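Local coordinates for PTS system, IIabc component (Clostridium difficile, PDB 3IPJ), which probably passes a phosphoryl group to an incoming sugar, perhaps trehalose, as the EIIB domain of a membrane-bound phosphotransferase system transporter, at residues Glu12-Ile17 against Glu80-Lys85. Residues are numbered along the deposited sequence; the frame is centred on the assembly and turned at random.
Sequences ELIKII and EKMGLK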
loop_
_atom_site.group_PDB
_atom_site.type_symbol
_atom_site.label_atom_id
_atom_site.label_comp_id
_atom_site.label_asym_id
_atom_site.label_seq_id
_atom_site.Cartn_x
_atom_site.Cartn_y
_atom_site.Cartn_z
ATOM N N GLU A 12 8.197 0.336 -4.785
ATOM C CA GLU A 12 9.081 0.872 -3.742
ATOM C C GLU A 12 8.450 0.579 -2.402
ATOM O O GLU A 12 9.149 0.156 -1.465
ATOM C CB GLU A 12 9.343 2.349 -3.903
ATOM C CG GLU A 12 10.329 2.551 -5.066
ATOM C CD GLU A 12 10.671 4.028 -5.476
ATOM O OE1 GLU A 12 10.684 4.914 -4.577
ATOM O OE2 GLU A 12 10.997 4.285 -6.717
ATOM N N LEU A 13 7.132 0.807 -2.290
ATOM C CA LEU A 13 6.434 0.551 -1.028
ATOM C C LEU A 13 6.564 -0.923 -0.618
ATOM O O LEU A 13 6.957 -1.200 0.543
ATOM C CB LEU A 13 4.963 1.022 -1.115
ATOM C CG LEU A 13 4.853 2.542 -1.127
ATOM C CD1 LEU A 13 3.351 2.984 -1.279
ATOM C CD2 LEU A 13 5.563 3.216 0.046
ATOM N N ILE A 14 6.266 -1.853 -1.538
ATOM C CA ILE A 14 6.354 -3.309 -1.228
ATOM C C ILE A 14 7.801 -3.630 -0.789
ATOM O O ILE A 14 8.007 -4.384 0.196
ATOM C CB ILE A 14 5.990 -4.262 -2.430
ATOM C CG1 ILE A 14 4.640 -3.963 -3.099
ATOM C CG2 ILE A 14 5.974 -5.696 -1.983
ATOM C CD1 ILE A 14 3.603 -3.614 -2.191
ATOM N N LYS A 15 8.792 -3.085 -1.516
ATOM C CA LYS A 15 10.145 -3.350 -1.197
ATOM C C LYS A 15 10.572 -2.862 0.216
ATOM O O LYS A 15 11.321 -3.539 0.925
ATOM C CB LYS A 15 11.048 -2.712 -2.196
ATOM C CG LYS A 15 12.506 -3.105 -1.961
ATOM C CD LYS A 15 13.427 -2.405 -2.999
ATOM C CE LYS A 15 13.124 -0.880 -3.025
ATOM N NZ LYS A 15 13.226 -0.136 -4.343
ATOM N N ILE A 16 10.099 -1.695 0.626
ATOM C CA ILE A 16 10.457 -1.231 1.932
ATOM C C ILE A 16 9.720 -1.975 3.081
ATOM O O ILE A 16 10.296 -2.226 4.142
ATOM C CB ILE A 16 10.186 0.265 1.991
ATOM C CG1 ILE A 16 11.024 0.989 0.927
ATOM C CG2 ILE A 16 10.528 0.829 3.346
ATOM C CD1 ILE A 16 10.455 2.395 0.627
ATOM N N ILE A 17 8.455 -2.304 2.882
ATOM C CA ILE A 17 7.658 -3.011 3.918
ATOM C C ILE A 17 8.164 -4.456 3.978
ATOM O O ILE A 17 8.355 -5.017 5.044
ATOM C CB ILE A 17 6.166 -2.940 3.549
ATOM C CG1 ILE A 17 5.686 -1.475 3.576
ATOM C CG2 ILE A 17 5.283 -3.909 4.381
ATOM C CD1 ILE A 17 4.317 -1.245 2.880
ATOM N N GLU A 80 -2.755 -4.475 -6.798
ATOM C CA GLU A 80 -3.750 -5.504 -7.154
ATOM C C GLU A 80 -3.260 -6.579 -8.166
ATOM O O GLU A 80 -3.835 -7.668 -8.215
ATOM C CB GLU A 80 -5.025 -4.871 -7.729
ATOM C CG GLU A 80 -6.124 -4.468 -6.726
ATOM C CD GLU A 80 -7.379 -3.734 -7.334
ATOM O OE1 GLU A 80 -7.249 -2.781 -8.170
ATOM O OE2 GLU A 80 -8.512 -4.114 -6.896
ATOM N N LYS A 81 -2.255 -6.289 -8.998
ATOM C CA LYS A 81 -1.783 -7.288 -9.964
ATOM C C LYS A 81 -0.611 -8.088 -9.375
ATOM O O LYS A 81 -0.255 -9.163 -9.855
ATOM C CB LYS A 81 -1.367 -6.636 -11.293
ATOM C CG LYS A 81 -2.307 -5.573 -11.840
ATOM C CD LYS A 81 -1.534 -4.653 -12.818
ATOM C CE LYS A 81 -2.363 -3.480 -13.400
ATOM N NZ LYS A 81 -1.507 -2.598 -14.333
ATOM N N MET A 82 -0.024 -7.543 -8.315
ATOM C CA MET A 82 1.178 -8.092 -7.736
ATOM C C MET A 82 0.880 -9.427 -7.023
ATOM O O MET A 82 1.789 -10.175 -6.687
ATOM C CB MET A 82 1.810 -7.054 -6.784
ATOM C CG MET A 82 2.481 -5.838 -7.466
ATOM S SD MET A 82 3.216 -4.673 -6.281
ATOM C CE MET A 82 3.677 -3.450 -7.459
ATOM N N GLY A 83 -0.392 -9.736 -6.790
ATOM C CA GLY A 83 -0.741 -11.012 -6.201
ATOM C C GLY A 83 -0.852 -11.055 -4.676
ATOM O O GLY A 83 -1.228 -12.075 -4.089
ATOM N N LEU A 84 -0.514 -9.968 -3.996
ATOM C CA LEU A 84 -0.652 -9.980 -2.546
ATOM C C LEU A 84 -2.162 -10.093 -2.264
ATOM O O LEU A 84 -2.988 -9.931 -3.190
ATOM C CB LEU A 84 -0.024 -8.729 -1.926
ATOM C CG LEU A 84 1.382 -8.390 -2.465
ATOM C CD1 LEU A 84 1.329 -8.337 -3.928
ATOM C CD2 LEU A 84 1.871 -7.063 -2.036
ATOM N N LYS A 85 -2.519 -10.437 -1.027
ATOM C CA LYS A 85 -3.886 -10.425 -0.565
ATOM C C LYS A 85 -4.375 -8.956 -0.493
ATOM O O LYS A 85 -4.127 -8.249 0.478
ATOM C CB LYS A 85 -3.903 -11.105 0.820
ATOM C CG LYS A 85 -5.237 -11.572 1.384
ATOM C CD LYS A 85 -5.011 -12.488 2.641
ATOM C CE LYS A 85 -6.197 -12.437 3.682
ATOM N NZ LYS A 85 -7.538 -13.058 3.284
#
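Ile14 carries this contact from the helix side, meeting Met82 and Leu84 of the loop that follows helix 71-79. The close part has two touches. Ile14 CG1 sits 3.6 Å from Met82 SD, the two side chains lying alongside and pointing opposite ways. Met82 runs extended beyond CG (chi2 -179°), which carries its thioether across to helix 5-17, where it also rests on Asn7, Ala10 and Asn11. Leu84 comes in tip to tip, with Ile14 CD1 3.9 Å from Leu84 CD2. In Ile14, chi1 (-52°) sets CG1 beside the backbone N, where the sulfur meets it, and chi2 (-40°) turns CD1 to the leucine. Beneath, Ile22 of strand 22-27 touches both Ile14 and Leu84, closing the apolar patch on the sheet side. The contact as a whole is small, with 109 Å² buried and no hydrogen bond across it. Its loose side is the solvent: none of the three touching residues is fully buried, and Gly83, between the two loop residues, is exposed. Away from the predicted phosphocysteine, Cys28, this is plain apolar packing that lays the chain after helix 71-79 against helix 5-17, on the helical face of the alpha/beta sandwich of the glucose-type EIIB domain.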